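Local coordinates for protein SnoN,Epimerase SnoN (Streptomyces nogalater, PDB 5EP9) that acts as a non-heme iron, 2-oxoglutarate-dependent epimerase in nogalamycin biosynthesis, and here holds an iron(III) ion and 2-oxoglutarate, at residues A108-L113 and T155-W160; E34-R39 and V46-V51; V242-T247 and D278-L283; R99-P104 and L118-L123. One frame throughout, in Å; residues are numbered along the deposited sequence.

Contact 1: residues A108-L113 and T155-W160; sequences ALAEYL and TALTAW. With AKG (2-oxoglutaric acid), chain E.
Leu157 reaches out from its strand to Ala110 and Leu113 of the helix, and a single methyl carbon, CD1, does the apolar touching. Leu157 CD1 lies 4.3 Å from Leu113 CB and a little farther from Ala110 CB. Its nearest neighbour on the helix is the backbone, with Ala110 O 4.0 Å from Leu157 CD1. Ala110 and Leu113 stand one turn apart, and the methyl comes in between their CB atoms, beside Ala110 O. The Leu157 side chain takes the crowded position, CG between the backbone N and the carbonyl carbon (chi1 76°), and then runs out extended to CD1. All three residues are buried, no hydrogen bond crosses, and the packing is light.

The polar chemistry lies on the other face of the same strand. Trp160 NE1 donates to O3 of 2-oxoglutarate at 2.8 Å, with an N-H...O angle of 161°, and O3 sits at the ring edge near its plane. This carboxylate is the one remote from the keto group. At the same edge, in plane, Trp160 CD1 is 3.6 Å from O2 of the other carboxylate, which Thr158 CG2 also approaches. Thr139, Arg236 and Ser240 also hydrogen-bond the ligand.

Both segments belong to the SnoN part 14-202. Strand 157-162 runs between strands 216-220 and 236-245, with helix 104-114 covering the face away from 2-oxoglutarate; Leu113 also packs on Phe218, and Leu157 on Tyr40 of helix 30-43.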
# COMPACT_ATOMS: atom_id res chain seq x y z
N ALA A 108 -6.18 13.25 -0.43
CA ALA A 108 -7.56 13.61 -0.75
C ALA A 108 -8.34 12.45 -1.49
O ALA A 108 -9.51 12.24 -1.21
CB ALA A 108 -7.67 14.90 -1.52
N LEU A 109 -7.67 11.79 -2.42
CA LEU A 109 -8.26 10.68 -3.11
C LEU A 109 -8.59 9.55 -2.14
O LEU A 109 -9.66 9.05 -2.17
CB LEU A 109 -7.33 10.17 -4.19
CG LEU A 109 -7.36 11.06 -5.40
CD1 LEU A 109 -6.17 10.74 -6.31
CD2 LEU A 109 -8.66 10.85 -6.20
N ALA A 110 -7.65 9.19 -1.30
CA ALA A 110 -7.83 8.16 -0.36
C ALA A 110 -9.05 8.41 0.54
O ALA A 110 -9.85 7.50 0.79
CB ALA A 110 -6.59 7.95 0.52
N GLU A 111 -9.17 9.63 1.04
CA GLU A 111 -10.25 9.93 1.92
C GLU A 111 -11.57 9.91 1.18
O GLU A 111 -12.56 9.46 1.78
CB GLU A 111 -10.12 11.30 2.67
CG GLU A 111 -9.00 11.28 3.69
CD GLU A 111 -9.10 12.40 4.75
OE1 GLU A 111 -9.74 13.45 4.50
OE2 GLU A 111 -8.48 12.19 5.81
N TYR A 112 -11.61 10.41 -0.04
CA TYR A 112 -12.81 10.37 -0.81
C TYR A 112 -13.20 8.88 -1.07
O TYR A 112 -14.30 8.49 -0.93
CB TYR A 112 -12.68 11.13 -2.13
CG TYR A 112 -14.02 11.38 -2.81
CD1 TYR A 112 -14.79 12.51 -2.52
CD2 TYR A 112 -14.53 10.47 -3.73
CE1 TYR A 112 -16.02 12.72 -3.15
CE2 TYR A 112 -15.76 10.66 -4.35
CZ TYR A 112 -16.50 11.76 -4.07
OH TYR A 112 -17.71 11.92 -4.69
N LEU A 113 -12.24 8.04 -1.43
CA LEU A 113 -12.52 6.64 -1.74
C LEU A 113 -12.97 5.86 -0.52
O LEU A 113 -13.89 5.06 -0.59
CB LEU A 113 -11.31 5.96 -2.29
CG LEU A 113 -10.79 6.46 -3.64
CD1 LEU A 113 -9.49 5.75 -4.03
CD2 LEU A 113 -11.80 6.29 -4.73
N THR A 155 -11.16 -2.19 6.71
CA THR A 155 -11.54 -1.11 5.77
C THR A 155 -10.34 -0.22 5.37
O THR A 155 -10.51 0.77 4.69
CB THR A 155 -12.59 -0.16 6.36
OG1 THR A 155 -12.12 0.32 7.61
CG2 THR A 155 -13.89 -0.91 6.53
N ALA A 156 -9.15 -0.65 5.74
CA ALA A 156 -7.96 0.07 5.34
C ALA A 156 -7.77 0.03 3.84
O ALA A 156 -8.42 -0.74 3.07
CB ALA A 156 -6.78 -0.49 6.03
N LEU A 157 -6.94 0.90 3.39
CA LEU A 157 -6.58 0.94 1.95
C LEU A 157 -5.12 1.34 1.70
O LEU A 157 -4.52 2.10 2.49
CB LEU A 157 -7.50 1.80 1.12
CG LEU A 157 -7.40 3.29 1.18
CD1 LEU A 157 -8.38 3.88 0.16
CD2 LEU A 157 -7.92 3.72 2.52
N THR A 158 -4.61 0.86 0.57
CA THR A 158 -3.24 1.01 0.20
C THR A 158 -3.09 1.80 -1.14
O THR A 158 -3.71 1.48 -2.09
CB THR A 158 -2.57 -0.34 0.11
OG1 THR A 158 -2.60 -0.98 1.39
CG2 THR A 158 -1.14 -0.23 -0.42
N ALA A 159 -2.27 2.86 -1.14
CA ALA A 159 -1.85 3.58 -2.35
C ALA A 159 -0.50 3.08 -2.84
O ALA A 159 0.49 3.15 -2.11
CB ALA A 159 -1.74 5.05 -2.08
N TRP A 160 -0.46 2.52 -4.05
CA TRP A 160 0.76 1.96 -4.61
C TRP A 160 1.14 2.87 -5.77
O TRP A 160 0.40 2.98 -6.75
CB TRP A 160 0.50 0.54 -5.10
CG TRP A 160 1.64 -0.40 -5.41
CD1 TRP A 160 2.04 -1.46 -4.65
CD2 TRP A 160 2.41 -0.43 -6.60
NE1 TRP A 160 3.03 -2.14 -5.30
CE2 TRP A 160 3.33 -1.49 -6.46
CE3 TRP A 160 2.53 0.44 -7.71
CZ2 TRP A 160 4.25 -1.81 -7.43
CZ3 TRP A 160 3.49 0.13 -8.71
CH2 TRP A 160 4.31 -1.00 -8.56
C1 AKG E . 0.51 -4.24 -1.33
O1 AKG E . -0.39 -4.47 -0.49
O2 AKG E . 0.82 -3.07 -1.68
C2 AKG E . 1.22 -5.37 -1.98
O5 AKG E . 0.92 -6.54 -1.66
C3 AKG E . 2.32 -5.02 -3.01
C4 AKG E . 2.90 -6.19 -3.80
C5 AKG E . 4.00 -5.85 -4.78
O3 AKG E . 4.30 -4.65 -4.97
O4 AKG E . 4.62 -6.78 -5.38

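Contact 2: residues E34-R39 and V46-V51; sequences ERLAAR and VHVPGV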
# COMPACT_ATOMS: atom_id res chain seq x y z
N GLU A 34 -16.84 10.85 -8.43
CA GLU A 34 -17.92 9.95 -8.04
C GLU A 34 -17.82 8.61 -8.77
O GLU A 34 -18.01 7.55 -8.20
CB GLU A 34 -19.33 10.58 -8.25
CG GLU A 34 -20.49 9.80 -7.56
CD GLU A 34 -21.65 10.70 -7.04
OE1 GLU A 34 -22.55 11.12 -7.86
OE2 GLU A 34 -21.66 10.99 -5.79
N ARG A 35 -17.48 8.69 -10.04
CA ARG A 35 -17.30 7.49 -10.91
C ARG A 35 -16.13 6.67 -10.49
O ARG A 35 -16.20 5.45 -10.38
CB ARG A 35 -17.21 7.86 -12.40
CG ARG A 35 -18.63 8.09 -13.00
CD ARG A 35 -18.62 8.32 -14.53
NE ARG A 35 -17.43 9.10 -14.98
CZ ARG A 35 -17.37 10.41 -15.23
NH1 ARG A 35 -18.42 11.24 -15.09
NH2 ARG A 35 -16.19 10.92 -15.59
N LEU A 36 -15.12 7.38 -10.11
CA LEU A 36 -13.91 6.75 -9.59
C LEU A 36 -14.13 6.00 -8.28
O LEU A 36 -13.68 4.87 -8.08
CB LEU A 36 -12.87 7.83 -9.41
CG LEU A 36 -11.51 7.28 -9.09
CD1 LEU A 36 -10.72 7.01 -10.39
CD2 LEU A 36 -10.82 8.32 -8.28
N ALA A 37 -14.83 6.67 -7.36
CA ALA A 37 -15.17 6.07 -6.07
C ALA A 37 -16.09 4.81 -6.30
O ALA A 37 -16.02 3.86 -5.55
CB ALA A 37 -15.86 7.08 -5.17
N ALA A 38 -17.00 4.93 -7.21
CA ALA A 38 -17.95 3.86 -7.48
C ALA A 38 -17.21 2.62 -8.02
O ALA A 38 -17.46 1.51 -7.60
CB ALA A 38 -19.03 4.31 -8.45
N ARG A 39 -16.25 2.85 -8.89
CA ARG A 39 -15.32 1.82 -9.33
C ARG A 39 -14.55 1.20 -8.19
O ARG A 39 -14.51 -0.03 -8.06
CB ARG A 39 -14.33 2.32 -10.40
CG ARG A 39 -14.83 2.10 -11.82
CD ARG A 39 -13.71 2.30 -12.88
NE ARG A 39 -13.60 3.71 -13.11
CZ ARG A 39 -12.47 4.44 -13.24
NH1 ARG A 39 -11.19 3.95 -13.15
NH2 ARG A 39 -12.63 5.76 -13.43
N VAL A 46 -8.73 0.72 -7.60
CA VAL A 46 -8.85 1.64 -8.73
C VAL A 46 -7.51 2.13 -9.18
O VAL A 46 -6.56 2.31 -8.34
CB VAL A 46 -9.86 2.74 -8.35
CG1 VAL A 46 -9.25 3.87 -7.54
CG2 VAL A 46 -10.55 3.26 -9.55
N HIS A 47 -7.40 2.37 -10.47
CA HIS A 47 -6.22 2.95 -11.08
C HIS A 47 -6.46 4.45 -11.25
O HIS A 47 -7.44 4.85 -11.84
CB HIS A 47 -5.99 2.29 -12.46
CG HIS A 47 -4.89 2.88 -13.29
ND1 HIS A 47 -4.90 2.86 -14.65
CD2 HIS A 47 -3.74 3.50 -12.95
CE1 HIS A 47 -3.81 3.41 -15.12
NE2 HIS A 47 -3.10 3.82 -14.10
N VAL A 48 -5.49 5.24 -10.84
CA VAL A 48 -5.52 6.71 -11.04
C VAL A 48 -4.28 7.14 -11.78
O VAL A 48 -3.21 7.17 -11.19
CB VAL A 48 -5.61 7.55 -9.71
CG1 VAL A 48 -5.76 9.04 -10.00
CG2 VAL A 48 -6.80 7.12 -8.89
N PRO A 49 -4.41 7.50 -13.03
CA PRO A 49 -3.19 7.98 -13.74
C PRO A 49 -2.68 9.39 -13.33
O PRO A 49 -3.45 10.20 -12.93
CB PRO A 49 -3.59 8.02 -15.20
CG PRO A 49 -5.09 8.17 -15.17
CD PRO A 49 -5.60 7.51 -13.90
N GLY A 50 -1.37 9.57 -13.37
CA GLY A 50 -0.75 10.90 -13.26
C GLY A 50 -1.08 11.57 -11.93
O GLY A 50 -1.41 12.69 -11.86
N VAL A 51 -1.02 10.79 -10.87
CA VAL A 51 -1.26 11.36 -9.56
C VAL A 51 -0.05 12.26 -9.12
O VAL A 51 -0.23 13.24 -8.43
CB VAL A 51 -1.67 10.27 -8.59
CG1 VAL A 51 -0.50 9.57 -7.96
CG2 VAL A 51 -2.47 10.86 -7.53
O HOH W 1 -9.40 1.10 -12.19
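Leu36 and Val46 meet at about a right angle, the leucine branch lying across the end of the valine side chain. With CG anti to the backbone N (chi1 -171°), Leu36 swings its tip toward the strand although its CB does not head that way. Leu36 CD1 then touches Val46 CG2 at 3.8 Å and, farther along the strand, Val48 CG2 at 4.2 Å. Val46 heads toward the helix, and its CG2 also meets the carbonyl oxygen of Leu36.

Arg39, one turn on, crosses Val46 at a similar steep angle. Its CB packs 4.0 Å from Val46 CG2, and a bend at chi3 (-81°) folds the chain round so that Arg39 NH1 comes within 3.7 Å of the same methyl. The guanidinium stands oblique to it. Val46 CG2 is thus enclosed by Leu36 and by both ends of the arginine. A water lies in the guanidinium plane at its edge; it accepts a 2.9 Å bond from His47 N and a weak, long one from Arg39 NH1.

Helix 30-43 and strand 45-48 follow each other in the SnoN part 14-202, running roughly antiparallel (144°). Strand 45-48 is an edge strand of the large sheet, and His47 turns its ring away from the helix to bond Asp215. The chemistry is therefore graded: the buried valines meet the leucine carbons, while at the rim both CB and NH1 of the arginine pack on the valine methyl, and the water holds the guanidinium only weakly.

Contact 3: residues V242-T247 and D278-L283; sequences VYMDAT and DRFPLL
Where strand 236-245 leaves the large sheet, Tyr243, Met244 and Ala246 pack against Leu283, Phe280 and Leu282 of a coil lying beyond the neighbouring strand 118-128. Both segments are in the SnoN part 203-305, and their directions are nearly perpendicular. The Leu283 and Tyr243 side chains cross at about a right angle, both leucine methyls meeting the CD1-CE1 side of the ring obliquely; CD1 is 3.6 Å from Tyr243 CD1 and CD2 is 3.8 Å from Tyr243 CE1. The tyrosine hydroxyl goes on to bond Ala101 O. Met244, pointing to the other face of the sheet, runs extended beyond CG and brings CE to 3.7 Å from Phe280 CD1, oblique to the ring. One face of that ring carries Arg279 CG. Farther out, Ala246 CB meets Leu282 CD2 at 3.8 Å.

At the end of the strand an Asx turn forms: Asp245 OD1 accepts from Thr247 N at 2.8 Å through its anti lone pair and from Thr247 OG1 above the carboxylate plane. Arg119 ties the two segments together, bonding Ala246 O and Phe280 O. The whole is a coil running along strand 118-128 of a cupin-type sheet and packing on both its faces.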
# COMPACT_ATOMS: atom_id res chain seq x y z
N VAL A 242 -0.13 2.59 3.46
CA VAL A 242 -1.36 2.11 4.11
C VAL A 242 -1.98 3.25 4.94
O VAL A 242 -1.31 3.87 5.73
CB VAL A 242 -1.04 0.92 5.03
CG1 VAL A 242 -2.28 0.43 5.75
CG2 VAL A 242 -0.40 -0.22 4.22
N TYR A 243 -3.19 3.55 4.58
CA TYR A 243 -4.05 4.48 5.27
C TYR A 243 -5.21 3.74 6.03
O TYR A 243 -5.75 2.70 5.56
CB TYR A 243 -4.68 5.43 4.29
CG TYR A 243 -3.64 6.13 3.45
CD1 TYR A 243 -2.78 7.05 4.03
CD2 TYR A 243 -3.44 5.83 2.11
CE1 TYR A 243 -1.79 7.68 3.31
CE2 TYR A 243 -2.44 6.49 1.39
CZ TYR A 243 -1.63 7.39 1.97
OH TYR A 243 -0.65 8.05 1.24
N MET A 244 -5.54 4.28 7.17
CA MET A 244 -6.47 3.67 8.09
C MET A 244 -7.43 4.72 8.55
O MET A 244 -7.13 5.88 8.61
CB MET A 244 -5.77 3.04 9.30
CG MET A 244 -5.00 4.03 10.17
SD MET A 244 -3.93 3.08 11.32
CE MET A 244 -3.11 4.50 12.06
N ASP A 245 -8.59 4.24 8.97
CA ASP A 245 -9.60 5.09 9.61
C ASP A 245 -8.99 5.90 10.74
O ASP A 245 -8.20 5.37 11.53
CB ASP A 245 -10.63 4.21 10.25
CG ASP A 245 -11.92 4.95 10.54
OD1 ASP A 245 -12.03 5.80 11.43
OD2 ASP A 245 -12.94 4.58 9.89
N ALA A 246 -9.37 7.16 10.82
CA ALA A 246 -8.87 8.01 11.87
C ALA A 246 -9.22 7.54 13.30
O ALA A 246 -8.58 7.94 14.23
CB ALA A 246 -9.35 9.44 11.66
N THR A 247 -10.23 6.70 13.44
CA THR A 247 -10.54 6.08 14.74
C THR A 247 -9.83 4.74 15.01
O THR A 247 -10.17 4.04 15.92
CB THR A 247 -12.05 5.79 14.86
OG1 THR A 247 -12.45 4.83 13.87
CG2 THR A 247 -12.89 7.09 14.72
N ASP A 278 1.60 12.61 15.52
CA ASP A 278 2.65 12.65 14.47
C ASP A 278 3.09 11.34 13.92
O ASP A 278 3.45 11.26 12.77
CB ASP A 278 3.98 13.29 15.04
CG ASP A 278 3.90 14.80 15.11
OD1 ASP A 278 2.97 15.33 14.45
OD2 ASP A 278 4.74 15.46 15.82
N ARG A 279 3.11 10.33 14.75
CA ARG A 279 3.47 8.98 14.30
C ARG A 279 2.41 8.33 13.36
O ARG A 279 2.71 7.50 12.54
CB ARG A 279 3.70 8.12 15.54
CG ARG A 279 4.03 6.66 15.23
CD ARG A 279 5.16 6.51 14.21
NE ARG A 279 5.42 5.11 14.00
CZ ARG A 279 4.78 4.33 13.12
NH1 ARG A 279 3.86 4.83 12.28
NH2 ARG A 279 5.08 3.01 13.07
N PHE A 280 1.16 8.76 13.50
CA PHE A 280 -0.01 8.21 12.74
C PHE A 280 -0.88 9.33 12.27
O PHE A 280 -2.01 9.49 12.71
CB PHE A 280 -0.84 7.25 13.58
CG PHE A 280 -0.06 6.09 14.10
CD1 PHE A 280 0.34 5.08 13.27
CD2 PHE A 280 0.24 5.97 15.47
CE1 PHE A 280 1.04 3.97 13.75
CE2 PHE A 280 0.96 4.88 15.96
CZ PHE A 280 1.35 3.87 15.09
N PRO A 281 -0.32 10.20 11.41
CA PRO A 281 -0.92 11.53 11.27
C PRO A 281 -2.22 11.49 10.52
O PRO A 281 -2.35 10.80 9.49
CB PRO A 281 0.16 12.34 10.51
CG PRO A 281 0.87 11.26 9.72
CD PRO A 281 0.95 10.13 10.69
N LEU A 282 -3.12 12.35 10.93
CA LEU A 282 -4.27 12.69 10.15
C LEU A 282 -3.83 13.17 8.74
O LEU A 282 -2.91 13.93 8.62
CB LEU A 282 -5.08 13.77 10.82
CG LEU A 282 -5.80 13.38 12.13
CD1 LEU A 282 -6.24 14.61 12.90
CD2 LEU A 282 -6.96 12.43 11.81
N LEU A 283 -4.49 12.70 7.69
CA LEU A 283 -4.21 13.18 6.35
C LEU A 283 -4.75 14.55 6.07
O LEU A 283 -4.35 15.18 5.13
CB LEU A 283 -4.76 12.22 5.29
CG LEU A 283 -4.32 10.79 5.34
CD1 LEU A 283 -4.74 10.06 4.09
CD2 LEU A 283 -2.83 10.60 5.59

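Contact 4: residues R99-P104 and L118-L123; sequences RLATHP and LRLFKL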
# COMPACT_ATOMS: atom_id res chain seq x y z
N ARG A 99 6.59 13.30 2.92
CA ARG A 99 5.79 14.19 2.05
C ARG A 99 5.00 13.37 1.05
O ARG A 99 3.88 13.71 0.70
CB ARG A 99 6.61 15.25 1.31
CG ARG A 99 7.07 16.37 2.28
CD ARG A 99 7.73 17.57 1.61
NE ARG A 99 9.17 17.41 1.56
CZ ARG A 99 9.84 16.91 0.53
NH1 ARG A 99 9.22 16.49 -0.60
NH2 ARG A 99 11.18 16.82 0.68
N LEU A 100 5.59 12.32 0.54
CA LEU A 100 4.83 11.44 -0.38
C LEU A 100 3.65 10.73 0.32
O LEU A 100 2.57 10.57 -0.24
CB LEU A 100 5.76 10.45 -1.12
CG LEU A 100 5.14 9.46 -2.05
CD1 LEU A 100 4.33 10.11 -3.15
CD2 LEU A 100 6.24 8.59 -2.60
N ALA A 101 3.92 10.22 1.51
CA ALA A 101 2.92 9.53 2.35
C ALA A 101 1.71 10.38 2.67
O ALA A 101 0.58 9.90 2.71
CB ALA A 101 3.55 9.05 3.63
N THR A 102 1.95 11.67 2.83
CA THR A 102 0.91 12.66 3.09
C THR A 102 0.62 13.61 1.92
O THR A 102 -0.05 14.58 2.06
CB THR A 102 1.26 13.51 4.35
OG1 THR A 102 2.54 14.09 4.17
CG2 THR A 102 1.31 12.61 5.57
N HIS A 103 1.08 13.25 0.73
CA HIS A 103 0.84 14.00 -0.45
C HIS A 103 -0.61 14.48 -0.52
O HIS A 103 -1.55 13.67 -0.43
CB HIS A 103 1.17 13.13 -1.65
CG HIS A 103 1.28 13.89 -2.92
ND1 HIS A 103 0.16 14.25 -3.65
CD2 HIS A 103 2.35 14.44 -3.56
CE1 HIS A 103 0.55 14.98 -4.69
NE2 HIS A 103 1.87 15.10 -4.66
N PRO A 104 -0.83 15.74 -0.79
CA PRO A 104 -2.23 16.23 -0.72
C PRO A 104 -3.22 15.59 -1.66
O PRO A 104 -4.37 15.43 -1.31
CB PRO A 104 -2.14 17.79 -1.02
CG PRO A 104 -0.71 18.13 -0.75
CD PRO A 104 0.14 16.84 -0.87
N LEU A 118 -8.95 9.78 7.49
CA LEU A 118 -7.95 8.80 7.56
C LEU A 118 -6.70 9.30 8.25
O LEU A 118 -6.46 10.48 8.35
CB LEU A 118 -7.56 8.33 6.16
CG LEU A 118 -8.64 7.66 5.26
CD1 LEU A 118 -8.05 7.53 3.87
CD2 LEU A 118 -9.12 6.31 5.79
N ARG A 119 -5.90 8.33 8.66
CA ARG A 119 -4.55 8.50 9.15
C ARG A 119 -3.58 7.65 8.37
O ARG A 119 -3.94 6.63 7.78
CB ARG A 119 -4.43 8.06 10.61
CG ARG A 119 -5.11 8.95 11.60
CD ARG A 119 -5.25 8.31 12.98
NE ARG A 119 -5.95 9.19 13.89
CZ ARG A 119 -5.42 10.32 14.41
NH1 ARG A 119 -4.16 10.66 14.23
NH2 ARG A 119 -6.15 11.08 15.16
N LEU A 120 -2.33 8.10 8.34
CA LEU A 120 -1.25 7.31 7.76
C LEU A 120 -0.84 6.28 8.79
O LEU A 120 -0.63 6.61 9.93
CB LEU A 120 -0.06 8.17 7.41
CG LEU A 120 1.25 7.47 7.04
CD1 LEU A 120 1.13 6.75 5.72
CD2 LEU A 120 2.42 8.47 6.96
N PHE A 121 -0.67 5.02 8.32
CA PHE A 121 -0.14 3.92 9.14
C PHE A 121 1.30 3.66 8.86
O PHE A 121 2.15 3.56 9.75
CB PHE A 121 -0.96 2.60 8.94
CG PHE A 121 -0.38 1.44 9.70
CD1 PHE A 121 -0.34 1.44 11.07
CD2 PHE A 121 0.05 0.31 9.03
CE1 PHE A 121 0.16 0.38 11.77
CE2 PHE A 121 0.56 -0.78 9.72
CZ PHE A 121 0.63 -0.73 11.08
N LYS A 122 1.59 3.52 7.60
CA LYS A 122 3.02 3.42 7.15
C LYS A 122 3.20 3.62 5.65
O LYS A 122 2.24 3.47 4.85
CB LYS A 122 3.59 2.05 7.50
CG LYS A 122 2.93 0.99 6.67
CD LYS A 122 3.47 -0.39 6.99
CE LYS A 122 2.67 -1.27 6.10
NZ LYS A 122 3.19 -2.61 6.22
N LEU A 123 4.42 4.02 5.28
CA LEU A 123 4.86 3.98 3.90
C LEU A 123 6.04 3.06 3.76
O LEU A 123 7.00 3.18 4.52
CB LEU A 123 5.16 5.34 3.36
CG LEU A 123 5.54 5.39 1.85
CD1 LEU A 123 5.04 6.63 1.16
CD2 LEU A 123 7.05 5.24 1.60
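Ala101 is the bump here, and Leu120 and Leu123 form the hollow that takes it. The alanine methyl points straight at the strand and settles between the two leucines: Ala101 CB is 3.6 Å from Leu120 CD2 and 3.9 Å from Leu120 CD1, a forked tip that straddles it from one side. On the other side, Leu123 CD1 closes up at 3.8 Å. That same Leu123 methyl also lies against Ala101 N, while Leu100 CG approaches it more loosely at 4.3 Å. Both leucines carry CG anti to the backbone N (Leu123 chi1 -176°), which stands their branches up beside the alanine. A residue with so small a side chain lets the helix end come close, with the CA atoms of Ala101 and Leu123 6.1 Å apart.

The hollow owes its shape to the strand. Leu120 and Leu123 are three residues apart, yet both face the helix, because Phe121 and Lys122 together oppose Val242 and shift the alternation by one. Phe121, with psi near -50°, makes the kink.

Both segments lie in the SnoN part 14-202. Helix 95-101 stops at Ala101, and His103 is the N-cap of the next helix, with a weak bond to Arg105 N. The arrangement is a classic beta bulge in a sheet strand, with a helix C-terminus packed on the leucines that flank it.

In the fold
All four contacts bear on the large antiparallel sheet of the cupin-like fold. Contacts 1 and 4 are buried, without hydrogen bonds between their segments, both on the helix-covered face; contact 1 alone also carries ligand chemistry, on the reverse side of its strand. Contacts 2 and 3 are only partly buried: contact 2 mixes methyls with an arginine and a water at the sheet edge, whereas contact 3 keeps apolar packing across the segments and puts its polar bonds within the turn. Helix 104-114 joins contacts 1 and 2, where Leu113 meets Ala37. Contacts 3 and 4 share neighbouring strands, linked by Met244 O and Arg119 N.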